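Local coordinates for outer membrane protein Omp121 (Bacteroides thetaiotaomicron, PDB 5FQ8) that probably imports a nutrient across the outer membrane as a calcium-binding beta-barrel transporter of the TonB-dependent receptor family, at residues B[193-198]-B[841-847]; B[541-547]-B[558-564]; B[444-448]-B[502-506]; B[266-270]-B[298-302]. All coordinates share one frame; numbering follows the deposited sequence.

Interaction 1. Residues B[193-198]-B[841-847]; sequences EFQNEF and GNAIQTA
Phe194 and Gln195 meet Asn842, Ala843 and Ile844 in a buried loop-to-loop contact, between the loop that follows strand 177-188 and the one that follows helix 832-839. The backbones form a single bridge. Gln195 N donates to Asn842 O over 2.8 Å (166°), and Ile844 N reaches Glu193 O at 3.3 Å. Ile844 lies along the bridge: with CG1 anti to its own N (chi1 -175°), its CD1 comes within 3.6 Å of Gln195 CA, while its CG2 touches the carboxylate carbon CD of Glu193 at 3.9 Å. That carboxylate is also hydrogen-bonded to a chain of another protein. Asn842 O sits at the edge of the Phe194 ring, in its plane. Gln195 CG rests against Ala847 CB at 4.0 Å, and a bend at chi2 (-94°) turns OE1 back to accept Phe198 N at 2.6 Å, holding the amide in place. Ala847 CB is also at the edge of the Phe198 ring, 4.1 Å from CE2. Gly841, at positive phi, ends helix 832-839 in a Schellman motif. Beside the bridge, Glu197 is salt-bridged to Arg217 and lies about 4 Å from Asp850 at the nearest side-chain atoms; the two belong to a calcium site seen in this protein.

Interaction 2. Residues B[541-547]-B[558-564]; sequences TVTARND and SFFYPGI
Asp547 and Tyr561 join on the packed face of an antiparallel hairpin, strands 538-549 and 558-569 of the barrel wall. Backbone bonds run through the hydrogen-bonded pairs Thr543-Gly563, Arg545-Tyr561 and Asp547-Phe559; of these, Arg545 N to Tyr561 O is weak. On the buried face the side chains interlock. Tyr561 OH donates to Asp547 OD2 at 2.5 Å, the oxygen lying at the ring's edge and in its plane. The other oxygen, OD1, takes Arg545 NE on its syn lone pair at 2.6 Å, a salt bridge within one strand. Arg545 runs alongside Tyr561, its CB over the ring face in a CH-pi contact and its guanidinium only 15° from the ring plane. Its long chain, extended from CG to NE, carries the charge past the tyrosine hydroxyl to Asn481. Asp547 CB lies over the face of Phe559, 3.5 Å from CZ.

The opposite face is looser and partly at the surface. Ala544 CB touches Phe560 CE1 at 4.0 Å, and Val542 CG2 meets Ile564 CG1 at 4.2 Å. Asn546 ND2 donates in its amide plane to Ser558 OG at 3.2 Å, and a water joins the same hydroxyl to Asn546 OD1. With both carboxylate oxygens engaged and an arginine beside it, Asp547 is probably ionised, so that the buried charges are matched within one strand, and the Tyr561 hydroxyl adds a bond from its partner.

Interaction 3. Residues B[444-448]-B[502-506]; sequences TGQYS and WFNLK
The first residues of barrel strand 446-469 carry Tyr447 against the loop 502-506, where Phe503, Asn504 and Leu505 lie on its ring. No hydrogen bond crosses between the two segments; the contact is the tyrosine ring against a peptide unit and its flanking side chains. Tyr447 has CG anti to its own N (chi1 173°), and the ring stands off the strand toward the loop. Phe503 O sits 3.6 Å above the ring plane of Tyr447, over its centre, and Asn504 N lies over the same face, nearer the rim. At one side Phe503 CB comes to 3.3 Å from Tyr447 CD1, the two side chains crossing at a slant; at the other, Leu505 CD2 touches Tyr447 CD2 at 4.2 Å.

The loop keeps its shape through an Asx turn: Asn504 OD1 accepts Lys506 N at 3.0 Å, nearly straight (165°) and on a lone pair in the carbonyl plane. Asn504 CB in turn rests over one face of the Trp502 indole. This is the connection between strands 472-495 and 513-534, folded back onto the start of a neighbouring barrel strand. An alanine in place of Tyr447 is likely to open a gap under the Phe503-Asn504 peptide and leave Leu505 without its aromatic neighbour, so that the loop could shift. Gln516 of the second subunit accepts a hydrogen bond from Leu505 N and packs on Tyr447. Lys506 NZ is hydrogen-bonded to the backbone of another protein chain, and the Tyr447 hydroxyl makes a weak bond to Asp414.

Interaction 4. Residues B[266-270]-B[298-302]; sequences DKSDY and RGSHK
Asp269 and Ser300 make a hydrogen-bonded antiparallel pair: Asp269 N donates to Ser300 O at 3.0 Å, and Ser300 N returns the bond to Asp269 O at 3.2 Å. A third backbone bond follows at the end away from the hairpin's connection, Lys302 N to Lys267 O over 2.7 Å. Ser268 with His301, and Tyr270 with Gly299, are non-hydrogen-bonded pairs.

Side-chain packing fills the two faces. On one, the Asp269 carboxylate lies against the methylene of Ser300, OD2 being 3.7 Å from CB, because its first torsion (56°) folds CG back between its own N and C. Replaced by an alanine, Asp269 would have no carboxylate, and the Ser300 methylene would probably lose its cover from across the pair. On the other face, Lys267 O lies over one side of the His301 ring, and Ser268 CB is 3.6 Å from His301 ND1. Tyr270 brings its ring edge to Gly299 CA, with CD1 4.0 Å away.

Polar side chains find their partners beyond the pair. Ser268 OG bonds to Thr265 and to Ser268 of the second subunit; Arg298 makes a salt bridge with Asp137. Two neighbouring antiparallel strands joined as a hairpin, 268-280 and 289-303, are characteristic of a transmembrane beta-barrel wall.

From the N terminus, 193-198 opens interaction 1 and finds its partner only at 841-847, more than six hundred residues later, so that the other three contacts all fall within the span it closes. Inside that span they follow one another in series: interaction 4 joins adjacent wall strands, interaction 3 brings a later loop back onto the start of a strand, and interaction 2 closes another hairpin. None cross, and none touch. Interactions 2, 3 and 4 belong to the barrel; interaction 1 ties two loops and lies across the chain's centre from both 2 and 4, its own centre about 60 and 65 Å from theirs. Interactions 3 and 4, though about 52 Å apart between centres, both meet the second subunit.

Interaction 1. Residues B[193-198]-B[841-847]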
loop_
_atom_site.group_PDB
_atom_site.type_symbol
_atom_site.label_atom_id
_atom_site.label_comp_id
_atom_site.label_asym_id
_atom_site.label_seq_id
_atom_site.Cartn_x
_atom_site.Cartn_y
_atom_site.Cartn_z
ATOM N N GLU B 193 4.747 -5.979 -41.693
ATOM C CA GLU B 193 5.355 -6.799 -42.721
ATOM C C GLU B 193 6.834 -6.942 -42.426
ATOM O O GLU B 193 7.540 -5.953 -42.241
ATOM C CB GLU B 193 5.131 -6.190 -44.095
ATOM C CG GLU B 193 5.749 -6.983 -45.208
ATOM C CD GLU B 193 5.585 -6.326 -46.530
ATOM O OE1 GLU B 193 5.008 -5.230 -46.572
ATOM O OE2 GLU B 193 6.036 -6.908 -47.525
ATOM N N PHE B 194 7.294 -8.176 -42.391
ATOM C CA PHE B 194 8.621 -8.509 -41.918
ATOM C C PHE B 194 9.558 -8.806 -43.064
ATOM O O PHE B 194 9.141 -9.148 -44.163
ATOM C CB PHE B 194 8.576 -9.727 -41.003
ATOM C CG PHE B 194 7.749 -9.528 -39.799
ATOM C CD1 PHE B 194 8.116 -8.594 -38.854
ATOM C CD2 PHE B 194 6.601 -10.263 -39.604
ATOM C CE1 PHE B 194 7.354 -8.394 -37.743
ATOM C CE2 PHE B 194 5.844 -10.077 -38.482
ATOM C CZ PHE B 194 6.215 -9.138 -37.552
ATOM N N GLN B 195 10.840 -8.682 -42.775
ATOM C CA GLN B 195 11.887 -9.183 -43.636
ATOM C C GLN B 195 12.119 -10.643 -43.285
ATOM O O GLN B 195 12.134 -11.002 -42.118
ATOM C CB GLN B 195 13.150 -8.351 -43.434
ATOM C CG GLN B 195 14.438 -9.126 -43.539
ATOM C CD GLN B 195 14.934 -9.609 -42.211
ATOM O OE1 GLN B 195 15.508 -10.676 -42.119
ATOM N NE2 GLN B 195 14.720 -8.825 -41.173
ATOM N N ASN B 196 12.268 -11.488 -44.275
ATOM C CA ASN B 196 12.603 -12.888 -44.033
ATOM C C ASN B 196 13.922 -13.256 -44.697
ATOM O O ASN B 196 14.124 -14.399 -45.094
ATOM C CB ASN B 196 11.496 -13.841 -44.503
ATOM C CG ASN B 196 10.222 -13.734 -43.667
ATOM O OD1 ASN B 196 10.179 -14.169 -42.518
ATOM N ND2 ASN B 196 9.172 -13.198 -44.259
ATOM N N GLU B 197 14.825 -12.291 -44.824
ATOM C CA GLU B 197 16.091 -12.515 -45.498
ATOM C C GLU B 197 17.223 -12.844 -44.537
ATOM O O GLU B 197 18.063 -13.693 -44.849
ATOM C CB GLU B 197 16.451 -11.282 -46.324
ATOM C CG GLU B 197 17.367 -11.546 -47.497
ATOM C CD GLU B 197 17.667 -10.301 -48.301
ATOM O OE1 GLU B 197 16.932 -9.303 -48.162
ATOM O OE2 GLU B 197 18.643 -10.325 -49.075
ATOM N N PHE B 198 17.251 -12.215 -43.362
ATOM C CA PHE B 198 18.335 -12.378 -42.402
ATOM C C PHE B 198 17.779 -12.797 -41.046
ATOM O O PHE B 198 16.664 -12.437 -40.673
ATOM C CB PHE B 198 19.140 -11.085 -42.261
ATOM C CG PHE B 198 19.399 -10.377 -43.559
ATOM C CD1 PHE B 198 20.500 -10.698 -44.330
ATOM C CD2 PHE B 198 18.544 -9.386 -44.002
ATOM C CE1 PHE B 198 20.735 -10.052 -45.506
ATOM C CE2 PHE B 198 18.778 -8.731 -45.181
ATOM C CZ PHE B 198 19.875 -9.065 -45.934
ATOM N N GLY B 841 15.516 -4.979 -36.472
ATOM C CA GLY B 841 15.922 -5.554 -37.736
ATOM C C GLY B 841 14.909 -6.478 -38.350
ATOM O O GLY B 841 15.276 -7.371 -39.113
ATOM N N ASN B 842 13.635 -6.291 -38.037
ATOM C CA ASN B 842 12.608 -7.204 -38.501
ATOM C C ASN B 842 11.709 -6.625 -39.574
ATOM O O ASN B 842 11.120 -7.392 -40.326
ATOM C CB ASN B 842 11.740 -7.665 -37.325
ATOM C CG ASN B 842 12.400 -8.711 -36.492
ATOM O OD1 ASN B 842 13.318 -9.378 -36.938
ATOM N ND2 ASN B 842 11.939 -8.863 -35.268
ATOM N N ALA B 843 11.581 -5.310 -39.667
ATOM C CA ALA B 843 10.757 -4.729 -40.713
ATOM C C ALA B 843 11.419 -4.912 -42.072
ATOM O O ALA B 843 12.645 -4.912 -42.195
ATOM C CB ALA B 843 10.514 -3.251 -40.439
ATOM N N ILE B 844 10.587 -5.072 -43.096
ATOM C CA ILE B 844 11.086 -5.348 -44.435
ATOM C C ILE B 844 11.914 -4.178 -44.938
ATOM O O ILE B 844 12.892 -4.358 -45.668
ATOM C CB ILE B 844 9.906 -5.679 -45.376
ATOM C CG1 ILE B 844 10.411 -6.100 -46.744
ATOM C CG2 ILE B 844 8.942 -4.527 -45.487
ATOM C CD1 ILE B 844 11.189 -7.372 -46.723
ATOM N N GLN B 845 11.558 -2.964 -44.529
ATOM C CA GLN B 845 12.360 -1.807 -44.888
ATOM C C GLN B 845 13.825 -1.975 -44.518
ATOM O O GLN B 845 14.696 -1.501 -45.251
ATOM C CB GLN B 845 11.809 -0.554 -44.221
ATOM C CG GLN B 845 10.584 0.006 -44.872
ATOM C CD GLN B 845 9.343 -0.668 -44.414
ATOM O OE1 GLN B 845 9.395 -1.743 -43.857
ATOM N NE2 GLN B 845 8.209 -0.042 -44.643
ATOM N N THR B 846 14.129 -2.637 -43.403
ATOM C CA THR B 846 15.523 -2.686 -42.992
ATOM C C THR B 846 16.353 -3.601 -43.872
ATOM O O THR B 846 17.577 -3.638 -43.713
ATOM C CB THR B 846 15.653 -3.120 -41.529
ATOM O OG1 THR B 846 15.355 -4.510 -41.400
ATOM C CG2 THR B 846 14.731 -2.317 -40.642
ATOM N N ALA B 847 15.731 -4.324 -44.789
ATOM C CA ALA B 847 16.480 -5.125 -45.740
ATOM C C ALA B 847 16.939 -4.312 -46.944
ATOM O O ALA B 847 17.278 -4.887 -47.966
ATOM C CB ALA B 847 15.633 -6.316 -46.180
#

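Interaction 2. Residues B[541-547]-B[558-564]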
loop_
_atom_site.group_PDB
_atom_site.type_symbol
_atom_site.label_atom_id
_atom_site.label_comp_id
_atom_site.label_asym_id
_atom_site.label_seq_id
_atom_site.Cartn_x
_atom_site.Cartn_y
_atom_site.Cartn_z
ATOM N N THR B 541 -36.097 29.498 -32.445
ATOM C CA THR B 541 -35.790 29.077 -31.087
ATOM C C THR B 541 -34.783 30.018 -30.447
ATOM O O THR B 541 -33.772 30.361 -31.060
ATOM C CB THR B 541 -35.252 27.651 -31.085
ATOM O OG1 THR B 541 -36.027 26.862 -31.987
ATOM C CG2 THR B 541 -35.353 27.069 -29.711
ATOM N N VAL B 542 -35.049 30.415 -29.208
ATOM C CA VAL B 542 -34.154 31.286 -28.454
ATOM C C VAL B 542 -33.830 30.620 -27.126
ATOM O O VAL B 542 -34.736 30.353 -26.329
ATOM C CB VAL B 542 -34.780 32.669 -28.228
ATOM C CG1 VAL B 542 -34.006 33.425 -27.183
ATOM C CG2 VAL B 542 -34.778 33.424 -29.511
ATOM N N THR B 543 -32.545 30.363 -26.880
ATOM C CA THR B 543 -32.093 29.688 -25.672
ATOM C C THR B 543 -31.250 30.619 -24.818
ATOM O O THR B 543 -30.500 31.446 -25.332
ATOM C CB THR B 543 -31.267 28.457 -25.990
ATOM O OG1 THR B 543 -30.167 28.832 -26.814
ATOM C CG2 THR B 543 -32.092 27.424 -26.693
ATOM N N ALA B 544 -31.357 30.453 -23.504
ATOM C CA ALA B 544 -30.596 31.247 -22.549
ATOM C C ALA B 544 -30.382 30.436 -21.284
ATOM O O ALA B 544 -31.306 29.778 -20.802
ATOM C CB ALA B 544 -31.309 32.554 -22.207
ATOM N N ARG B 545 -29.165 30.487 -20.750
ATOM C CA ARG B 545 -28.847 29.754 -19.538
ATOM C C ARG B 545 -27.779 30.494 -18.760
ATOM O O ARG B 545 -26.792 30.949 -19.334
ATOM C CB ARG B 545 -28.365 28.335 -19.837
ATOM C CG ARG B 545 -27.948 27.593 -18.594
ATOM C CD ARG B 545 -27.851 26.098 -18.802
ATOM N NE ARG B 545 -27.411 25.457 -17.572
ATOM C CZ ARG B 545 -27.537 24.166 -17.310
ATOM N NH1 ARG B 545 -28.090 23.367 -18.191
ATOM N NH2 ARG B 545 -27.113 23.685 -16.159
ATOM N N ASN B 546 -27.979 30.605 -17.456
ATOM C CA ASN B 546 -26.951 31.111 -16.562
ATOM C C ASN B 546 -26.584 30.021 -15.572
ATOM O O ASN B 546 -27.464 29.378 -14.996
ATOM C CB ASN B 546 -27.398 32.370 -15.828
ATOM C CG ASN B 546 -26.230 33.126 -15.226
ATOM O OD1 ASN B 546 -25.672 34.029 -15.854
ATOM N ND2 ASN B 546 -25.836 32.741 -14.016
ATOM N N ASP B 547 -25.290 29.817 -15.383
ATOM C CA ASP B 547 -24.774 28.779 -14.515
ATOM C C ASP B 547 -23.953 29.408 -13.405
ATOM O O ASP B 547 -23.438 30.515 -13.538
ATOM C CB ASP B 547 -23.906 27.790 -15.285
ATOM C CG ASP B 547 -24.699 26.911 -16.183
ATOM O OD1 ASP B 547 -25.911 26.802 -15.956
ATOM O OD2 ASP B 547 -24.113 26.326 -17.111
ATOM N N SER B 558 -20.440 32.969 -11.903
ATOM C CA SER B 558 -21.584 33.071 -12.796
ATOM C C SER B 558 -21.158 33.326 -14.235
ATOM O O SER B 558 -20.390 34.257 -14.506
ATOM C CB SER B 558 -22.498 34.199 -12.326
ATOM O OG SER B 558 -23.325 34.687 -13.362
ATOM N N PHE B 559 -21.667 32.508 -15.160
ATOM C CA PHE B 559 -21.533 32.790 -16.584
ATOM C C PHE B 559 -22.858 32.578 -17.299
ATOM O O PHE B 559 -23.615 31.664 -16.977
ATOM C CB PHE B 559 -20.439 31.944 -17.246
ATOM C CG PHE B 559 -20.551 30.467 -16.993
ATOM C CD1 PHE B 559 -19.986 29.904 -15.881
ATOM C CD2 PHE B 559 -21.168 29.640 -17.903
ATOM C CE1 PHE B 559 -20.059 28.565 -15.668
ATOM C CE2 PHE B 559 -21.241 28.300 -17.694
ATOM C CZ PHE B 559 -20.690 27.761 -16.580
ATOM N N PHE B 560 -23.121 33.433 -18.281
ATOM C CA PHE B 560 -24.359 33.425 -19.040
ATOM C C PHE B 560 -24.055 33.196 -20.509
ATOM O O PHE B 560 -23.135 33.801 -21.055
ATOM C CB PHE B 560 -25.091 34.744 -18.856
ATOM C CG PHE B 560 -26.183 34.986 -19.851
ATOM C CD1 PHE B 560 -27.466 34.550 -19.608
ATOM C CD2 PHE B 560 -25.933 35.678 -21.016
ATOM C CE1 PHE B 560 -28.454 34.780 -20.508
ATOM C CE2 PHE B 560 -26.924 35.912 -21.918
ATOM C CZ PHE B 560 -28.185 35.466 -21.666
ATOM N N TYR B 561 -24.843 32.346 -21.156
ATOM C CA TYR B 561 -24.654 32.091 -22.580
ATOM C C TYR B 561 -25.972 31.945 -23.335
ATOM O O TYR B 561 -26.776 31.058 -23.029
ATOM C CB TYR B 561 -23.794 30.847 -22.805
ATOM C CG TYR B 561 -24.095 29.651 -21.933
ATOM C CD1 TYR B 561 -23.696 29.619 -20.612
ATOM C CD2 TYR B 561 -24.731 28.535 -22.440
ATOM C CE1 TYR B 561 -23.942 28.541 -19.817
ATOM C CE2 TYR B 561 -24.974 27.442 -21.644
ATOM C CZ TYR B 561 -24.569 27.458 -20.329
ATOM O OH TYR B 561 -24.786 26.397 -19.503
ATOM N N PRO B 562 -26.216 32.781 -24.334
ATOM C CA PRO B 562 -27.460 32.683 -25.094
ATOM C C PRO B 562 -27.276 32.030 -26.441
ATOM O O PRO B 562 -26.160 31.699 -26.841
ATOM C CB PRO B 562 -27.868 34.145 -25.255
ATOM C CG PRO B 562 -26.561 34.907 -25.231
ATOM C CD PRO B 562 -25.486 34.006 -24.679
ATOM N N GLY B 563 -28.380 31.860 -27.157
ATOM C CA GLY B 563 -28.342 31.280 -28.486
ATOM C C GLY B 563 -29.612 31.564 -29.256
ATOM O O GLY B 563 -30.639 31.936 -28.687
ATOM N N ILE B 564 -29.531 31.378 -30.565
ATOM C CA ILE B 564 -30.681 31.554 -31.441
ATOM C C ILE B 564 -30.519 30.615 -32.624
ATOM O O ILE B 564 -29.423 30.469 -33.166
ATOM C CB ILE B 564 -30.818 33.026 -31.878
ATOM C CG1 ILE B 564 -32.095 33.231 -32.678
ATOM C CG2 ILE B 564 -29.612 33.471 -32.670
ATOM C CD1 ILE B 564 -32.359 34.666 -33.070
HETATM O O HOH W 1 -23.520 35.910 -15.876
#

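Interaction 3. Residues B[444-448]-B[502-506]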
loop_
_atom_site.group_PDB
_atom_site.type_symbol
_atom_site.label_atom_id
_atom_site.label_comp_id
_atom_site.label_asym_id
_atom_site.label_seq_id
_atom_site.Cartn_x
_atom_site.Cartn_y
_atom_site.Cartn_z
ATOM N N THR B 444 11.553 -7.307 -8.426
ATOM C CA THR B 444 11.405 -7.978 -7.145
ATOM C C THR B 444 9.954 -8.205 -6.772
ATOM O O THR B 444 9.659 -8.525 -5.621
ATOM C CB THR B 444 12.106 -7.183 -6.044
ATOM O OG1 THR B 444 11.754 -5.804 -6.142
ATOM C CG2 THR B 444 13.588 -7.309 -6.170
ATOM N N GLY B 445 9.053 -8.053 -7.716
ATOM C CA GLY B 445 7.641 -8.216 -7.454
ATOM C C GLY B 445 6.969 -6.916 -7.081
ATOM O O GLY B 445 7.582 -5.980 -6.586
ATOM N N GLN B 446 5.670 -6.867 -7.319
ATOM C CA GLN B 446 4.881 -5.697 -6.981
ATOM C C GLN B 446 3.424 -6.097 -7.045
ATOM O O GLN B 446 3.050 -6.963 -7.830
ATOM C CB GLN B 446 5.175 -4.552 -7.934
ATOM C CG GLN B 446 4.392 -3.318 -7.669
ATOM C CD GLN B 446 4.628 -2.281 -8.722
ATOM O OE1 GLN B 446 5.018 -2.603 -9.837
ATOM N NE2 GLN B 446 4.420 -1.027 -8.375
ATOM N N TYR B 447 2.617 -5.484 -6.195
ATOM C CA TYR B 447 1.190 -5.764 -6.173
ATOM C C TYR B 447 0.466 -4.531 -5.681
ATOM O O TYR B 447 0.764 -4.035 -4.597
ATOM C CB TYR B 447 0.872 -6.947 -5.283
ATOM C CG TYR B 447 -0.606 -7.134 -5.110
ATOM C CD1 TYR B 447 -1.359 -7.702 -6.111
ATOM C CD2 TYR B 447 -1.255 -6.724 -3.957
ATOM C CE1 TYR B 447 -2.710 -7.875 -5.967
ATOM C CE2 TYR B 447 -2.614 -6.891 -3.806
ATOM C CZ TYR B 447 -3.338 -7.465 -4.819
ATOM O OH TYR B 447 -4.697 -7.644 -4.703
ATOM N N SER B 448 -0.495 -4.055 -6.452
ATOM C CA SER B 448 -1.280 -2.910 -6.033
ATOM C C SER B 448 -2.760 -3.215 -6.200
ATOM O O SER B 448 -3.157 -4.141 -6.903
ATOM C CB SER B 448 -0.893 -1.661 -6.811
ATOM O OG SER B 448 -1.222 -1.811 -8.171
ATOM N N TRP B 502 2.838 -14.931 -4.673
ATOM C CA TRP B 502 1.610 -14.519 -4.013
ATOM C C TRP B 502 1.420 -13.015 -4.131
ATOM O O TRP B 502 2.356 -12.246 -3.920
ATOM C CB TRP B 502 1.635 -14.948 -2.551
ATOM C CG TRP B 502 0.317 -14.816 -1.887
ATOM C CD1 TRP B 502 -0.897 -14.993 -2.449
ATOM C CD2 TRP B 502 0.079 -14.455 -0.525
ATOM N NE1 TRP B 502 -1.884 -14.765 -1.530
ATOM C CE2 TRP B 502 -1.307 -14.433 -0.338
ATOM C CE3 TRP B 502 0.905 -14.157 0.554
ATOM C CZ2 TRP B 502 -1.884 -14.120 0.875
ATOM C CZ3 TRP B 502 0.330 -13.840 1.749
ATOM C CH2 TRP B 502 -1.048 -13.825 1.905
ATOM N N PHE B 503 0.218 -12.596 -4.499
ATOM C CA PHE B 503 -0.085 -11.187 -4.722
ATOM C C PHE B 503 -0.995 -10.725 -3.587
ATOM O O PHE B 503 -2.216 -10.799 -3.683
ATOM C CB PHE B 503 -0.728 -10.971 -6.074
ATOM C CG PHE B 503 0.179 -11.254 -7.245
ATOM C CD1 PHE B 503 1.532 -11.004 -7.192
ATOM C CD2 PHE B 503 -0.342 -11.766 -8.416
ATOM C CE1 PHE B 503 2.345 -11.269 -8.278
ATOM C CE2 PHE B 503 0.470 -12.030 -9.506
ATOM C CZ PHE B 503 1.813 -11.782 -9.435
ATOM N N ASN B 504 -0.383 -10.234 -2.510
ATOM C CA ASN B 504 -1.112 -9.820 -1.318
ATOM C C ASN B 504 -0.307 -8.761 -0.582
ATOM O O ASN B 504 0.915 -8.853 -0.500
ATOM C CB ASN B 504 -1.381 -11.013 -0.397
ATOM C CG ASN B 504 -2.406 -10.712 0.664
ATOM O OD1 ASN B 504 -2.118 -10.061 1.658
ATOM N ND2 ASN B 504 -3.611 -11.194 0.460
ATOM N N LEU B 505 -1.002 -7.769 -0.031
ATOM C CA LEU B 505 -0.341 -6.700 0.709
ATOM C C LEU B 505 0.450 -7.190 1.909
ATOM O O LEU B 505 1.256 -6.428 2.439
ATOM C CB LEU B 505 -1.378 -5.686 1.166
ATOM C CG LEU B 505 -2.080 -5.014 -0.006
ATOM C CD1 LEU B 505 -3.247 -4.209 0.460
ATOM C CD2 LEU B 505 -1.082 -4.138 -0.713
ATOM N N LYS B 506 0.238 -8.418 2.362
ATOM C CA LYS B 506 1.053 -8.985 3.423
ATOM C C LYS B 506 2.372 -9.532 2.923
ATOM O O LYS B 506 3.229 -9.847 3.746
ATOM C CB LYS B 506 0.318 -10.120 4.115
ATOM C CG LYS B 506 -0.737 -9.703 5.083
ATOM C CD LYS B 506 -1.436 -10.918 5.651
ATOM C CE LYS B 506 -2.680 -11.268 4.866
ATOM N NZ LYS B 506 -3.613 -12.092 5.685
#

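Interaction 4. Residues B[266-270]-B[298-302]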
loop_
_atom_site.group_PDB
_atom_site.type_symbol
_atom_site.label_atom_id
_atom_site.label_comp_id
_atom_site.label_asym_id
_atom_site.label_seq_id
_atom_site.Cartn_x
_atom_site.Cartn_y
_atom_site.Cartn_z
ATOM N N ASP B 266 -52.996 1.031 -21.832
ATOM C CA ASP B 266 -53.237 2.378 -22.314
ATOM C C ASP B 266 -52.856 3.412 -21.285
ATOM O O ASP B 266 -52.963 4.605 -21.566
ATOM C CB ASP B 266 -54.700 2.555 -22.723
ATOM C CG ASP B 266 -54.987 2.003 -24.114
ATOM O OD1 ASP B 266 -54.558 2.630 -25.106
ATOM O OD2 ASP B 266 -55.635 0.939 -24.221
ATOM N N LYS B 267 -52.410 2.978 -20.110
ATOM C CA LYS B 267 -51.985 3.886 -19.063
ATOM C C LYS B 267 -50.591 3.584 -18.523
ATOM O O LYS B 267 -50.134 4.286 -17.617
ATOM C CB LYS B 267 -52.994 3.858 -17.909
ATOM C CG LYS B 267 -54.417 4.190 -18.301
ATOM C CD LYS B 267 -54.555 5.630 -18.753
ATOM C CE LYS B 267 -55.939 6.162 -18.418
ATOM N NZ LYS B 267 -57.028 5.317 -19.003
ATOM N N SER B 268 -49.900 2.579 -19.047
ATOM C CA SER B 268 -48.678 2.122 -18.403
ATOM C C SER B 268 -47.865 1.290 -19.376
ATOM O O SER B 268 -48.403 0.704 -20.316
ATOM C CB SER B 268 -48.999 1.301 -17.162
ATOM O OG SER B 268 -49.519 0.049 -17.544
ATOM N N ASP B 269 -46.559 1.237 -19.135
ATOM C CA ASP B 269 -45.687 0.363 -19.906
ATOM C C ASP B 269 -44.578 -0.142 -19.002
ATOM O O ASP B 269 -44.333 0.406 -17.930
ATOM C CB ASP B 269 -45.108 1.064 -21.135
ATOM C CG ASP B 269 -44.380 2.325 -20.795
ATOM O OD1 ASP B 269 -43.308 2.223 -20.203
ATOM O OD2 ASP B 269 -44.864 3.422 -21.123
ATOM N N TYR B 270 -43.911 -1.201 -19.446
ATOM C CA TYR B 270 -42.935 -1.874 -18.603
ATOM C C TYR B 270 -41.939 -2.605 -19.482
ATOM O O TYR B 270 -42.340 -3.410 -20.322
ATOM C CB TYR B 270 -43.637 -2.836 -17.664
ATOM C CG TYR B 270 -42.828 -3.246 -16.468
ATOM C CD1 TYR B 270 -42.155 -2.300 -15.703
ATOM C CD2 TYR B 270 -42.766 -4.576 -16.076
ATOM C CE1 TYR B 270 -41.425 -2.668 -14.602
ATOM C CE2 TYR B 270 -42.037 -4.957 -14.969
ATOM C CZ TYR B 270 -41.369 -3.996 -14.241
ATOM O OH TYR B 270 -40.637 -4.347 -13.139
ATOM N N ARG B 298 -37.569 -0.579 -16.602
ATOM C CA ARG B 298 -38.070 0.742 -16.919
ATOM C C ARG B 298 -39.581 0.688 -16.963
ATOM O O ARG B 298 -40.156 -0.196 -17.600
ATOM C CB ARG B 298 -37.513 1.232 -18.250
ATOM C CG ARG B 298 -36.070 1.575 -18.195
ATOM C CD ARG B 298 -35.505 1.852 -19.536
ATOM N NE ARG B 298 -34.857 0.675 -20.087
ATOM C CZ ARG B 298 -35.082 0.217 -21.303
ATOM N NH1 ARG B 298 -35.944 0.838 -22.082
ATOM N NH2 ARG B 298 -34.449 -0.856 -21.737
ATOM N N GLY B 299 -40.216 1.632 -16.297
ATOM C CA GLY B 299 -41.657 1.675 -16.260
ATOM C C GLY B 299 -42.164 3.094 -16.230
ATOM O O GLY B 299 -41.465 4.024 -15.831
ATOM N N SER B 300 -43.415 3.236 -16.649
ATOM C CA SER B 300 -44.146 4.489 -16.648
ATOM C C SER B 300 -45.607 4.165 -16.384
ATOM O O SER B 300 -46.115 3.156 -16.869
ATOM C CB SER B 300 -43.964 5.205 -17.982
ATOM O OG SER B 300 -44.391 6.543 -17.906
ATOM N N HIS B 301 -46.267 4.987 -15.580
ATOM C CA HIS B 301 -47.679 4.811 -15.279
ATOM C C HIS B 301 -48.329 6.176 -15.290
ATOM O O HIS B 301 -47.784 7.123 -14.724
ATOM C CB HIS B 301 -47.898 4.130 -13.927
ATOM C CG HIS B 301 -49.323 3.752 -13.654
ATOM N ND1 HIS B 301 -49.798 2.469 -13.831
ATOM C CD2 HIS B 301 -50.371 4.481 -13.203
ATOM C CE1 HIS B 301 -51.078 2.427 -13.505
ATOM N NE2 HIS B 301 -51.450 3.633 -13.120
ATOM N N LYS B 302 -49.480 6.279 -15.941
ATOM C CA LYS B 302 -50.210 7.531 -16.044
ATOM C C LYS B 302 -51.517 7.390 -15.288
ATOM O O LYS B 302 -52.195 6.367 -15.398
ATOM C CB LYS B 302 -50.462 7.906 -17.505
ATOM C CG LYS B 302 -50.994 9.315 -17.698
ATOM C CD LYS B 302 -50.924 9.752 -19.151
ATOM C CE LYS B 302 -51.337 11.212 -19.310
ATOM N NZ LYS B 302 -51.136 11.752 -20.689
#